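Local coordinates for carboxylesterase (Est-2) (Archaeoglobus fulgidus, PDB 5FRD), which probably hydrolyses carboxylic esters through an alpha/beta-hydrolase fold, and binds a coenzyme A molecule in the vicinity of its active site, at residues L138-S141 and M142-S146; Y151-K154 and R155-L159; D176-E179 and D180-G184; E209-H212 and K213-N217. All blocks are in the same frame, centred on the assembly; numbering follows the deposited sequence.

Contact 1: L138-S141 and M142-S146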
loop_
_atom_site.group_PDB
_atom_site.type_symbol
_atom_site.label_atom_id
_atom_site.label_comp_id
_atom_site.label_asym_id
_atom_site.label_seq_id
_atom_site.Cartn_x
_atom_site.Cartn_y
_atom_site.Cartn_z
ATOM N N LEU A 138 6.127 3.891 -19.121
ATOM C CA LEU A 138 7.390 4.071 -18.382
ATOM C C LEU A 138 7.253 3.621 -16.919
ATOM O O LEU A 138 8.036 2.809 -16.425
ATOM C CB LEU A 138 7.818 5.531 -18.449
ATOM C CG LEU A 138 9.063 5.892 -17.629
ATOM C CD1 LEU A 138 10.264 5.060 -18.035
ATOM C CD2 LEU A 138 9.315 7.377 -17.767
ATOM N N MET A 139 6.194 4.102 -16.272
ATOM C CA MET A 139 5.935 3.690 -14.886
ATOM C C MET A 139 5.791 2.176 -14.777
ATOM O O MET A 139 6.360 1.520 -13.901
ATOM C CB MET A 139 4.705 4.383 -14.357
ATOM C CG MET A 139 4.447 4.072 -12.896
ATOM S SD MET A 139 3.083 5.052 -12.307
ATOM C CE MET A 139 2.889 4.316 -10.667
ATOM N N LEU A 140 5.026 1.560 -15.669
ATOM C CA LEU A 140 4.799 0.125 -15.564
ATOM C C LEU A 140 5.999 -0.732 -15.937
ATOM O O LEU A 140 6.172 -1.841 -15.395
ATOM C CB LEU A 140 3.550 -0.277 -16.343
ATOM C CG LEU A 140 2.274 0.294 -15.689
ATOM C CD1 LEU A 140 1.056 -0.279 -16.387
ATOM C CD2 LEU A 140 2.131 0.023 -14.202
ATOM N N SER A 141 6.892 -0.195 -16.793
ATOM C CA SER A 141 8.155 -0.866 -17.065
ATOM C C SER A 141 9.032 -0.990 -15.808
ATOM O O SER A 141 9.888 -1.865 -15.730
ATOM C CB SER A 141 8.961 -0.146 -18.176
ATOM O OG SER A 141 9.552 1.064 -17.736
ATOM N N MET A 142 8.808 -0.100 -14.846
ATOM C CA MET A 142 9.533 -0.057 -13.585
ATOM C C MET A 142 8.798 -0.779 -12.447
ATOM O O MET A 142 9.316 -0.847 -11.329
ATOM C CB MET A 142 9.738 1.406 -13.202
ATOM C CG MET A 142 10.616 2.165 -14.205
ATOM S SD MET A 142 10.659 3.946 -13.993
ATOM C CE MET A 142 11.697 4.046 -12.559
ATOM N N ALA A 143 7.617 -1.318 -12.767
ATOM C CA ALA A 143 6.708 -1.929 -11.775
ATOM C C ALA A 143 6.446 -3.408 -11.939
ATOM O O ALA A 143 5.962 -4.047 -10.993
ATOM C CB ALA A 143 5.382 -1.213 -11.758
ATOM N N PHE A 144 6.737 -3.975 -13.113
ATOM C CA PHE A 144 6.506 -5.389 -13.411
ATOM C C PHE A 144 7.791 -5.996 -13.916
ATOM O O PHE A 144 8.500 -5.358 -14.711
ATOM C CB PHE A 144 5.432 -5.523 -14.479
ATOM C CG PHE A 144 4.037 -5.345 -13.975
ATOM C CD1 PHE A 144 3.372 -6.392 -13.376
ATOM C CD2 PHE A 144 3.386 -4.125 -14.077
ATOM C CE1 PHE A 144 2.077 -6.247 -12.909
ATOM C CE2 PHE A 144 2.089 -3.993 -13.639
ATOM C CZ PHE A 144 1.433 -5.050 -13.059
ATOM N N ALA A 145 8.037 -7.230 -13.510
ATOM C CA ALA A 145 9.202 -7.979 -14.003
ATOM C C ALA A 145 8.944 -8.533 -15.384
ATOM O O ALA A 145 9.893 -8.797 -16.127
ATOM C CB ALA A 145 9.524 -9.088 -13.043
ATOM N N SER A 146 7.678 -8.705 -15.743
ATOM C CA SER A 146 7.329 -9.253 -17.050
ATOM C C SER A 146 6.052 -8.611 -17.537
ATOM O O SER A 146 5.252 -8.120 -16.740
ATOM C CB SER A 146 7.138 -10.775 -16.956
ATOM O OG SER A 146 6.027 -11.112 -16.142
HETATM O O HOH W 1 10.325 -3.656 -13.151
#
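L140 and F144 lie side by side where helix 132-141 gives way to the following loop, and they point the same way. CD2 of L140 is the bump here. It rests in a notch between A143 and F144, 4.3 Å from CB of A143 and 4.1 Å from CE2 of F144. F144 holds CG anti to its own carbonyl carbon (chi1 -78°), which swings the ring back along L140 with L140 O at the ring edge, in its plane. The helix tightens as it ends. A143 N binds L140 O at 3.0 Å and M142 N binds M139 O at 3.1 Å, while the longer-span bonds M142 N to L138 O and F144 N to L140 O are weak. All this belongs to the helical region between strands 106-112 and 192-197, the usual place of the lid in alpha/beta hydrolases. M142 lies on another flank. Its CG runs past L138 O at 3.5 Å, and its SD meets CD1 of L138 at 4.2 Å. L138 O also accepts from S141 OG at 2.7 Å. Beyond the helix end, M142 touches coenzyme A, L121 and L202, and A143 packs on a possible Ser-His-Asp triad. A water bridges the loop by donating to S141 O and to F144 O, the latter at 2.9 Å.

Contact 2: Y151-K154 and R155-L159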
loop_
_atom_site.group_PDB
_atom_site.type_symbol
_atom_site.label_atom_id
_atom_site.label_comp_id
_atom_site.label_asym_id
_atom_site.label_seq_id
_atom_site.Cartn_x
_atom_site.Cartn_y
_atom_site.Cartn_z
ATOM N N TYR A 151 0.236 -7.107 -16.084
ATOM C CA TYR A 151 0.748 -5.870 -16.686
ATOM C C TYR A 151 -0.297 -5.226 -17.589
ATOM O O TYR A 151 -0.591 -4.043 -17.500
ATOM C CB TYR A 151 2.032 -6.163 -17.483
ATOM C CG TYR A 151 2.487 -5.048 -18.364
ATOM C CD1 TYR A 151 2.001 -4.899 -19.667
ATOM C CD2 TYR A 151 3.381 -4.107 -17.915
ATOM C CE1 TYR A 151 2.392 -3.842 -20.473
ATOM C CE2 TYR A 151 3.797 -3.067 -18.736
ATOM C CZ TYR A 151 3.299 -2.934 -20.008
ATOM O OH TYR A 151 3.704 -1.898 -20.838
ATOM N N GLU A 152 -0.876 -6.030 -18.498
ATOM C CA GLU A 152 -1.838 -5.485 -19.454
ATOM C C GLU A 152 -3.074 -4.916 -18.778
ATOM O O GLU A 152 -3.585 -3.864 -19.139
ATOM C CB GLU A 152 -2.266 -6.548 -20.469
ATOM C CG GLU A 152 -1.166 -6.864 -21.459
ATOM C CD GLU A 152 -0.830 -5.699 -22.379
ATOM O OE1 GLU A 152 -1.709 -4.875 -22.698
ATOM O OE2 GLU A 152 0.331 -5.614 -22.794
ATOM N N LYS A 153 -3.564 -5.638 -17.776
ATOM C CA LYS A 153 -4.715 -5.144 -17.037
ATOM C C LYS A 153 -4.421 -3.846 -16.314
ATOM O O LYS A 153 -5.229 -2.934 -16.349
ATOM C CB LYS A 153 -5.241 -6.132 -16.027
ATOM C CG LYS A 153 -6.584 -5.683 -15.473
ATOM C CD LYS A 153 -7.466 -6.877 -15.193
ATOM C CE LYS A 153 -8.675 -6.503 -14.356
ATOM N NZ LYS A 153 -9.708 -5.748 -15.121
ATOM N N LYS A 154 -3.270 -3.771 -15.645
ATOM C CA LYS A 154 -2.934 -2.566 -14.892
ATOM C C LYS A 154 -2.725 -1.384 -15.820
ATOM O O LYS A 154 -3.102 -0.273 -15.503
ATOM C CB LYS A 154 -1.701 -2.774 -14.023
ATOM C CG LYS A 154 -1.423 -1.540 -13.138
ATOM C CD LYS A 154 -0.565 -1.884 -11.931
ATOM C CE LYS A 154 -0.389 -0.758 -10.929
ATOM N NZ LYS A 154 -1.593 -0.443 -10.122
ATOM N N ARG A 155 -2.138 -1.659 -17.002
ATOM C CA ARG A 155 -1.986 -0.620 -17.998
ATOM C C ARG A 155 -3.323 -0.016 -18.429
ATOM O O ARG A 155 -3.485 1.191 -18.504
ATOM C CB ARG A 155 -1.205 -1.166 -19.194
ATOM C CG ARG A 155 -0.872 -0.154 -20.259
ATOM C CD ARG A 155 0.001 -0.758 -21.355
ATOM N NE ARG A 155 0.060 0.155 -22.498
ATOM C CZ ARG A 155 -0.929 0.267 -23.398
ATOM N NH1 ARG A 155 -2.061 -0.423 -23.263
ATOM N NH2 ARG A 155 -0.816 1.113 -24.413
ATOM N N ARG A 156 -4.316 -0.874 -18.671
ATOM C CA ARG A 156 -5.627 -0.366 -19.027
ATOM C C ARG A 156 -6.293 0.409 -17.888
ATOM O O ARG A 156 -6.933 1.425 -18.084
ATOM C CB ARG A 156 -6.547 -1.491 -19.492
ATOM C CG ARG A 156 -6.081 -2.127 -20.792
ATOM C CD ARG A 156 -7.174 -2.960 -21.452
ATOM N NE ARG A 156 -7.654 -3.968 -20.527
ATOM C CZ ARG A 156 -7.074 -5.139 -20.319
ATOM N NH1 ARG A 156 -6.012 -5.553 -21.009
ATOM N NH2 ARG A 156 -7.617 -5.966 -19.418
ATOM N N GLU A 157 -6.133 -0.119 -16.675
ATOM C CA GLU A 157 -6.633 0.608 -15.495
ATOM C C GLU A 157 -6.034 2.000 -15.395
ATOM O O GLU A 157 -6.729 2.979 -15.176
ATOM C CB GLU A 157 -6.347 -0.191 -14.218
ATOM C CG GLU A 157 -7.174 -1.460 -14.074
ATOM C CD GLU A 157 -6.794 -2.309 -12.904
ATOM O OE1 GLU A 157 -5.734 -2.079 -12.292
ATOM O OE2 GLU A 157 -7.601 -3.213 -12.568
ATOM N N PHE A 158 -4.713 2.089 -15.547
ATOM C CA PHE A 158 -4.056 3.394 -15.468
ATOM C C PHE A 158 -4.531 4.345 -16.575
ATOM O O PHE A 158 -4.776 5.523 -16.308
ATOM C CB PHE A 158 -2.541 3.199 -15.503
ATOM C CG PHE A 158 -1.884 2.948 -14.153
ATOM C CD1 PHE A 158 -2.602 2.665 -12.988
ATOM C CD2 PHE A 158 -0.499 3.022 -14.068
ATOM C CE1 PHE A 158 -1.940 2.463 -11.785
ATOM C CE2 PHE A 158 0.177 2.792 -12.884
ATOM C CZ PHE A 158 -0.557 2.536 -11.742
ATOM N N LEU A 159 -4.695 3.807 -17.793
ATOM C CA LEU A 159 -5.203 4.653 -18.887
ATOM C C LEU A 159 -6.615 5.154 -18.628
ATOM O O LEU A 159 -6.986 6.226 -19.057
ATOM C CB LEU A 159 -5.117 3.908 -20.213
ATOM C CG LEU A 159 -3.705 3.658 -20.716
ATOM C CD1 LEU A 159 -3.719 2.739 -21.935
ATOM C CD2 LEU A 159 -2.972 4.959 -21.044
HETATM O O HOH W 2 -10.170 -3.464 -13.476
HETATM O O HOH W 3 -4.311 0.097 -11.138
#
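K154 carries CG trans to its backbone N (chi1 -175°), and F158 turns its ring back along the helix (chi1 -87°). Together these torsions lay the lysine chain across one face of the ring. CG of K154 lies 4.3 Å from the F158 centroid, only 11° off the normal, a CH-pi contact. In one of its two conformers K154 bends at its last torsion. There its NZ lies 3.4 Å from CE1 of F158, and a water accepts from NZ and donates to E157 OE1. In one conformer of K153, another water joins its NZ to E157 OE2; the two atoms are 4.2 Å apart, beyond a salt bridge. F158 also packs on M139 and L140. An alanine in place of F158 would probably rob the K154 methylenes of their support and open a gap toward M139 and L140. Further back, R155 lays CD obliquely against the Y151 ring, 3.9 Å from OH of Y151. The R156 guanidinium sets one face over CA of K153. Straight backbone bonds such as F158 N to K154 O run through the helix. Helix 149-160 covers helix 132-141: Y151 and R155 join F158 on L140, R155 forms salt bridges with D137 and E133, and K154 reaches the loops at S32, F144 and M229.

Contact 3: D176-E179 and D180-G184. With COA (coenzyme A), chain C.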
loop_
_atom_site.group_PDB
_atom_site.type_symbol
_atom_site.label_atom_id
_atom_site.label_comp_id
_atom_site.label_asym_id
_atom_site.label_seq_id
_atom_site.Cartn_x
_atom_site.Cartn_y
_atom_site.Cartn_z
ATOM N N ASP A 176 7.479 13.210 2.429
ATOM C CA ASP A 176 8.877 13.197 2.863
ATOM C C ASP A 176 8.985 13.120 4.381
ATOM O O ASP A 176 8.762 14.122 5.081
ATOM C CB ASP A 176 9.598 14.452 2.342
ATOM C CG ASP A 176 11.066 14.482 2.718
ATOM O OD1 ASP A 176 11.659 13.413 2.991
ATOM O OD2 ASP A 176 11.630 15.590 2.770
ATOM N N LEU A 177 9.354 11.937 4.871
ATOM C CA LEU A 177 9.682 11.709 6.260
ATOM C C LEU A 177 11.165 11.339 6.426
ATOM O O LEU A 177 11.561 10.911 7.507
ATOM C CB LEU A 177 8.822 10.578 6.804
ATOM C CG LEU A 177 7.321 10.804 6.899
ATOM C CD1 LEU A 177 6.615 9.565 7.410
ATOM C CD2 LEU A 177 6.984 11.992 7.797
ATOM N N LEU A 178 11.977 11.505 5.395
ATOM C CA LEU A 178 13.311 10.883 5.371
ATOM C C LEU A 178 14.196 11.388 6.539
ATOM O O LEU A 178 14.770 10.587 7.269
ATOM C CB LEU A 178 13.966 11.135 4.015
ATOM C CG LEU A 178 15.249 10.394 3.674
ATOM C CD1 LEU A 178 14.955 8.924 3.472
ATOM C CD2 LEU A 178 15.882 10.988 2.413
ATOM N N GLU A 179 14.285 12.690 6.694
ATOM C CA GLU A 179 15.155 13.262 7.723
ATOM C C GLU A 179 14.661 12.934 9.118
ATOM O O GLU A 179 15.462 12.733 10.011
ATOM C CB GLU A 179 15.360 14.774 7.508
ATOM C CG GLU A 179 16.233 15.078 6.294
ATOM C CD GLU A 179 17.644 14.512 6.411
ATOM O OE1 GLU A 179 18.232 14.582 7.516
ATOM O OE2 GLU A 179 18.156 13.983 5.398
ATOM N N ASP A 180 13.342 12.857 9.294
ATOM C CA ASP A 180 12.769 12.488 10.583
ATOM C C ASP A 180 13.153 11.069 10.996
ATOM O O ASP A 180 13.377 10.802 12.166
ATOM C CB ASP A 180 11.251 12.652 10.559
ATOM C CG ASP A 180 10.799 14.111 10.461
ATOM O OD1 ASP A 180 11.594 15.043 10.684
ATOM O OD2 ASP A 180 9.609 14.328 10.169
ATOM N N TYR A 181 13.244 10.138 10.044
ATOM C CA TYR A 181 13.825 8.853 10.344
ATOM C C TYR A 181 15.327 8.994 10.641
ATOM O O TYR A 181 15.799 8.409 11.594
ATOM C CB TYR A 181 13.665 7.860 9.180
ATOM C CG TYR A 181 12.324 7.177 9.052
ATOM C CD1 TYR A 181 12.027 6.035 9.779
ATOM C CD2 TYR A 181 11.388 7.641 8.139
ATOM C CE1 TYR A 181 10.799 5.383 9.625
ATOM C CE2 TYR A 181 10.159 7.006 7.981
ATOM C CZ TYR A 181 9.884 5.885 8.704
ATOM O OH TYR A 181 8.653 5.273 8.538
ATOM N N ARG A 182 16.039 9.712 9.781
ATOM C CA ARG A 182 17.512 9.816 9.855
ATOM C C ARG A 182 17.974 10.389 11.191
ATOM O O ARG A 182 18.951 9.914 11.748
ATOM C CB ARG A 182 18.058 10.674 8.701
ATOM C CG ARG A 182 18.344 9.919 7.412
ATOM C CD ARG A 182 18.739 10.891 6.304
ATOM N NE ARG A 182 19.184 10.235 5.069
ATOM C CZ ARG A 182 19.307 10.830 3.878
ATOM N NH1 ARG A 182 19.013 12.118 3.708
ATOM N NH2 ARG A 182 19.727 10.119 2.831
ATOM N N ASN A 183 17.267 11.411 11.679
ATOM C CA ASN A 183 17.680 12.132 12.894
ATOM C C ASN A 183 17.100 11.556 14.168
ATOM O O ASN A 183 17.249 12.127 15.245
ATOM C CB ASN A 183 17.395 13.636 12.772
ATOM C CG ASN A 183 15.915 13.984 12.814
ATOM O OD1 ASN A 183 15.074 13.208 13.264
ATOM N ND2 ASN A 183 15.593 15.163 12.320
ATOM N N GLY A 184 16.396 10.442 14.033
ATOM C CA GLY A 184 15.958 9.668 15.160
ATOM C C GLY A 184 14.702 10.173 15.817
ATOM O O GLY A 184 14.358 9.649 16.860
HETATM N N1A COA C . 14.792 6.023 1.041
HETATM C C2A COA C . 16.115 6.200 1.160
HETATM N N3A COA C . 16.757 7.172 0.500
HETATM C C4A COA C . 16.084 8.029 -0.298
HETATM C C5A COA C . 14.651 7.908 -0.477
HETATM C C6A COA C . 14.011 6.838 0.269
HETATM N N6A COA C . 12.680 6.652 0.150
HETATM N N7A COA C . 14.232 8.854 -1.332
HETATM C C8A COA C . 15.332 9.558 -1.650
HETATM N N9A COA C . 16.422 9.054 -1.036
HETATM C C1B COA C . 17.797 9.563 -1.199
HETATM C C2B COA C . 18.261 9.203 -2.581
HETATM O O2B COA C . 18.789 7.878 -2.587
HETATM C C3B COA C . 19.255 10.316 -2.867
HETATM O O3B COA C . 20.509 9.978 -2.278
HETATM P P3B COA C . 21.915 10.197 -3.046
HETATM O O7A COA C . 21.945 11.703 -3.203
HETATM O O8A COA C . 21.759 9.402 -4.327
HETATM O O9A COA C . 22.932 9.615 -2.089
HETATM C C4B COA C . 18.662 11.518 -2.157
HETATM O O4B COA C . 17.803 10.975 -1.134
HETATM C C5B COA C . 17.870 12.455 -3.054
HETATM O O5B COA C . 16.820 11.715 -3.699
HETATM P P1A COA C . 15.407 12.396 -4.043
HETATM O O1A COA C . 14.903 13.180 -2.903
HETATM O O2A COA C . 14.535 11.243 -4.542
HETATM O O3A COA C . 15.638 13.465 -5.221
HETATM P P2A COA C . 16.398 13.300 -6.630
HETATM O O4A COA C . 16.111 14.628 -7.275
HETATM O O5A COA C . 17.781 12.767 -6.412
HETATM O O6A COA C . 15.659 12.117 -7.449
HETATM C CBP COA C . 13.974 10.969 -8.651
HETATM C CCP COA C . 14.315 12.245 -7.895
HETATM C CDP COA C . 12.510 11.049 -9.080
HETATM C CEP COA C . 14.885 10.880 -9.891
HETATM C CAP COA C . 14.193 9.755 -7.712
HETATM O OAP COA C . 13.450 9.934 -6.479
HETATM C C9P COA C . 13.802 8.445 -8.360
HETATM O O9P COA C . 14.454 7.997 -9.280
HETATM N N8P COA C . 12.735 7.808 -7.844
HETATM C C7P COA C . 12.320 6.460 -8.241
HETATM C C6P COA C . 11.306 6.430 -9.379
HETATM C C5P COA C . 9.892 6.894 -9.087
HETATM O O5P COA C . 9.333 7.708 -9.832
HETATM N N4P COA C . 9.271 6.337 -8.044
HETATM C C3P COA C . 7.887 6.602 -7.726
HETATM C C2P COA C . 7.694 6.564 -6.229
HETATM S S1P COA C . 5.933 6.743 -5.868
HETATM O O HOH W 4 8.763 15.410 7.588
#
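E179 and R182, one helical turn apart, form a salt bridge in one of the two conformers of each side chain. R182 NH1 donates to E179 OE2 at 2.7 Å with an N-H...O angle of 161°. The oxygen lies in the guanidinium plane and is met nearly along its C-O axis, while the two flat groups are turned 59° apart. The bend of E179 at chi2 (-62°) folds the carboxylate back against R182, whose own chain is extended from CG to NE. CD2 of L178 covers one guanidinium face, 3.6 Å from NH1 of R182. The other branch of L178, CD1, meets the adenine of coenzyme A, 3.8 Å from C2A. L177 is the N-cap of helix 178-182. Its O accepts Y181 N at 3.1 Å, and its CB packs at 4.0 Å on CE2 of Y181. Just before it, D176 OD1 takes L178 N in an Asx turn and also forms a salt bridge with NE of R117, a coenzyme A-binding residue. The helix closes at G184, whose positive phi suits glycine. The chemistry is thus divided: CD1 of L178 gives the adenine an apolar contact, and in the paired conformers the E179 carboxylate probably offsets much of the charge of R182 at the exposed surface.

Contact 4: E209-H212 and K213-N217. With COA (coenzyme A), chain C.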
loop_
_atom_site.group_PDB
_atom_site.type_symbol
_atom_site.label_atom_id
_atom_site.label_comp_id
_atom_site.label_asym_id
_atom_site.label_seq_id
_atom_site.Cartn_x
_atom_site.Cartn_y
_atom_site.Cartn_z
ATOM N N GLU A 209 15.968 -1.166 2.525
ATOM C CA GLU A 209 17.077 -1.211 3.482
ATOM C C GLU A 209 17.066 0.021 4.391
ATOM O O GLU A 209 17.418 -0.099 5.549
ATOM C CB GLU A 209 18.418 -1.340 2.757
ATOM C CG GLU A 209 18.678 -2.703 2.159
ATOM C CD GLU A 209 19.095 -3.775 3.145
ATOM O OE1 GLU A 209 19.051 -3.552 4.377
ATOM O OE2 GLU A 209 19.467 -4.887 2.684
ATOM N N PHE A 210 16.607 1.170 3.894
ATOM C CA PHE A 210 16.532 2.380 4.740
ATOM C C PHE A 210 15.582 2.130 5.897
ATOM O O PHE A 210 15.918 2.360 7.067
ATOM C CB PHE A 210 16.102 3.587 3.930
ATOM C CG PHE A 210 15.952 4.829 4.765
ATOM C CD1 PHE A 210 17.034 5.663 4.953
ATOM C CD2 PHE A 210 14.754 5.146 5.371
ATOM C CE1 PHE A 210 16.934 6.833 5.705
ATOM C CE2 PHE A 210 14.647 6.303 6.154
ATOM C CZ PHE A 210 15.746 7.136 6.338
ATOM N N PHE A 211 14.382 1.629 5.607
ATOM C CA PHE A 211 13.484 1.254 6.699
ATOM C C PHE A 211 14.078 0.235 7.649
ATOM O O PHE A 211 13.988 0.346 8.881
ATOM C CB PHE A 211 12.180 0.635 6.156
ATOM C CG PHE A 211 11.250 1.592 5.455
ATOM C CD1 PHE A 211 10.800 2.746 6.079
ATOM C CD2 PHE A 211 10.724 1.235 4.204
ATOM C CE1 PHE A 211 9.863 3.552 5.424
ATOM C CE2 PHE A 211 9.811 2.064 3.569
ATOM C CZ PHE A 211 9.409 3.214 4.181
ATOM N N HIS A 212 14.700 -0.796 7.096
ATOM C CA HIS A 212 15.243 -1.874 7.887
ATOM C C HIS A 212 16.351 -1.382 8.832
ATOM O O HIS A 212 16.417 -1.829 9.977
ATOM C CB HIS A 212 15.751 -2.951 6.941
ATOM C CG HIS A 212 16.136 -4.238 7.586
ATOM N ND1 HIS A 212 15.482 -4.810 8.649
ATOM C CD2 HIS A 212 17.123 -5.107 7.254
ATOM C CE1 HIS A 212 16.071 -5.953 8.969
ATOM N NE2 HIS A 212 17.056 -6.162 8.116
ATOM N N LYS A 213 17.161 -0.435 8.383
ATOM C CA LYS A 213 18.216 0.165 9.214
ATOM C C LYS A 213 17.640 0.988 10.357
ATOM O O LYS A 213 18.205 1.004 11.449
ATOM C CB LYS A 213 19.132 1.028 8.359
ATOM C CG LYS A 213 20.113 0.206 7.567
ATOM C CD LYS A 213 21.192 1.038 6.941
ATOM C CE LYS A 213 20.661 2.185 6.109
ATOM N NZ LYS A 213 21.708 2.650 5.151
ATOM N N HIS A 214 16.528 1.678 10.111
ATOM C CA HIS A 214 15.993 2.685 11.061
ATOM C C HIS A 214 14.847 2.231 11.914
ATOM O O HIS A 214 14.375 3.004 12.736
ATOM C CB HIS A 214 15.640 3.970 10.328
ATOM C CG HIS A 214 16.841 4.684 9.836
ATOM N ND1 HIS A 214 17.258 4.644 8.527
ATOM C CD2 HIS A 214 17.786 5.378 10.515
ATOM C CE1 HIS A 214 18.380 5.337 8.410
ATOM N NE2 HIS A 214 18.711 5.800 9.599
ATOM N N ILE A 215 14.388 1.018 11.699
ATOM C CA ILE A 215 13.315 0.429 12.490
ATOM C C ILE A 215 13.867 -0.765 13.270
ATOM O O ILE A 215 14.213 -1.782 12.664
ATOM C CB ILE A 215 12.103 0.064 11.597
ATOM C CG1 ILE A 215 11.576 1.315 10.871
ATOM C CG2 ILE A 215 11.018 -0.583 12.453
ATOM C CD1 ILE A 215 10.511 1.035 9.809
ATOM N N PRO A 216 13.893 -0.690 14.628
ATOM C CA PRO A 216 14.576 -1.757 15.363
ATOM C C PRO A 216 14.025 -3.157 15.192
ATOM O O PRO A 216 14.785 -4.085 14.923
ATOM C CB PRO A 216 14.482 -1.313 16.827
ATOM C CG PRO A 216 14.226 0.135 16.771
ATOM C CD PRO A 216 13.532 0.446 15.485
ATOM N N ASN A 217 12.707 -3.319 15.305
ATOM C CA ASN A 217 12.104 -4.613 15.169
ATOM C C ASN A 217 11.547 -4.739 13.760
ATOM O O ASN A 217 10.333 -4.707 13.578
ATOM C CB ASN A 217 10.975 -4.837 16.181
ATOM C CG ASN A 217 10.486 -6.272 16.204
ATOM O OD1 ASN A 217 10.922 -7.120 15.408
ATOM N ND2 ASN A 217 9.558 -6.564 17.110
HETATM N N1A COA C . 14.792 6.023 1.041
HETATM C C2A COA C . 16.115 6.200 1.160
HETATM N N3A COA C . 16.757 7.172 0.500
HETATM C C4A COA C . 16.084 8.029 -0.298
HETATM C C5A COA C . 14.651 7.908 -0.477
HETATM C C6A COA C . 14.011 6.838 0.269
HETATM N N6A COA C . 12.680 6.652 0.150
HETATM N N7A COA C . 14.232 8.854 -1.332
HETATM C C8A COA C . 15.332 9.558 -1.650
HETATM N N9A COA C . 16.422 9.054 -1.036
HETATM C C1B COA C . 17.797 9.563 -1.199
HETATM C C2B COA C . 18.261 9.203 -2.581
HETATM O O2B COA C . 18.789 7.878 -2.587
HETATM C C3B COA C . 19.255 10.316 -2.867
HETATM O O3B COA C . 20.509 9.978 -2.278
HETATM P P3B COA C . 21.915 10.197 -3.046
HETATM O O7A COA C . 21.945 11.703 -3.203
HETATM O O8A COA C . 21.759 9.402 -4.327
HETATM O O9A COA C . 22.932 9.615 -2.089
HETATM C C4B COA C . 18.662 11.518 -2.157
HETATM O O4B COA C . 17.803 10.975 -1.134
HETATM C C5B COA C . 17.870 12.455 -3.054
HETATM O O5B COA C . 16.820 11.715 -3.699
HETATM P P1A COA C . 15.407 12.396 -4.043
HETATM O O1A COA C . 14.903 13.180 -2.903
HETATM O O2A COA C . 14.535 11.243 -4.542
HETATM O O3A COA C . 15.638 13.465 -5.221
HETATM P P2A COA C . 16.398 13.300 -6.630
HETATM O O4A COA C . 16.111 14.628 -7.275
HETATM O O5A COA C . 17.781 12.767 -6.412
HETATM O O6A COA C . 15.659 12.117 -7.449
HETATM C CBP COA C . 13.974 10.969 -8.651
HETATM C CCP COA C . 14.315 12.245 -7.895
HETATM C CDP COA C . 12.510 11.049 -9.080
HETATM C CEP COA C . 14.885 10.880 -9.891
HETATM C CAP COA C . 14.193 9.755 -7.712
HETATM O OAP COA C . 13.450 9.934 -6.479
HETATM C C9P COA C . 13.802 8.445 -8.360
HETATM O O9P COA C . 14.454 7.997 -9.280
HETATM N N8P COA C . 12.735 7.808 -7.844
HETATM C C7P COA C . 12.320 6.460 -8.241
HETATM C C6P COA C . 11.306 6.430 -9.379
HETATM C C5P COA C . 9.892 6.894 -9.087
HETATM O O5P COA C . 9.333 7.708 -9.832
HETATM N N4P COA C . 9.271 6.337 -8.044
HETATM C C3P COA C . 7.887 6.602 -7.726
HETATM C C2P COA C . 7.694 6.564 -6.229
HETATM S S1P COA C . 5.933 6.743 -5.868
#
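F210 and H214 make the tight part of this helix end. ND1 of H214 sits over the centre of the F210 ring, and CE1 of H214 comes to 3.4 Å from CE1 of F210. The two planes are inclined at 44°. F210 O holds the imidazole in place. It accepts H214 ND1 at 3.0 Å and H214 N at 3.2 Å, from opposite faces of the carbonyl plane. With CG anti to the backbone N (chi1 177°), the F210 ring comes under H214. CB and CG of F210 also meet the adenine of coenzyme A, CG at 3.9 Å from C2A. An alanine here would probably leave the H214 ring without its platform and lose the ring's share of the adenine contact. F211 and I215 lie side by side, with CB of F211 4.0 Å from CD1 of I215 in one of the two isoleucine conformers. The solvent side is looser. In one conformer K213 drapes CG over E209 O at 3.4 Å. H212 ND1 hydrogen-bonds S218 OG, and E209 OE1 lies in plane at the edge of the H212 ring. Helix 205-214 is the crossover of a beta-alpha-beta unit: F211 packs on V194 of strand 192-197, E209 and H212 on L220 of strand 218-223, and F210 on L178 and R182 of helix 178-182.

The four contacts form two pairs. Contacts 1 and 2 lie on consecutive helices, 132-141 and 149-160, which pack on each other with CD1 of L140 3.5 Å from CA of R155. Contacts 3 and 4 lie across the chain's centre from contact 2 and meet where CD1 of L178 comes to 3.5 Å from CZ of F210. Contact 1 is the most buried, contact 3 has as many exposed residues as buried ones, and contacts 2 and 4 each have a buried and an exposed face. Contacts 1, 3 and 4 touch coenzyme A. Contact 1 is mainly apolar; contact 2 adds water-bridged charges, contact 3 a surface salt bridge, and contact 4 an imidazole-carbonyl bond.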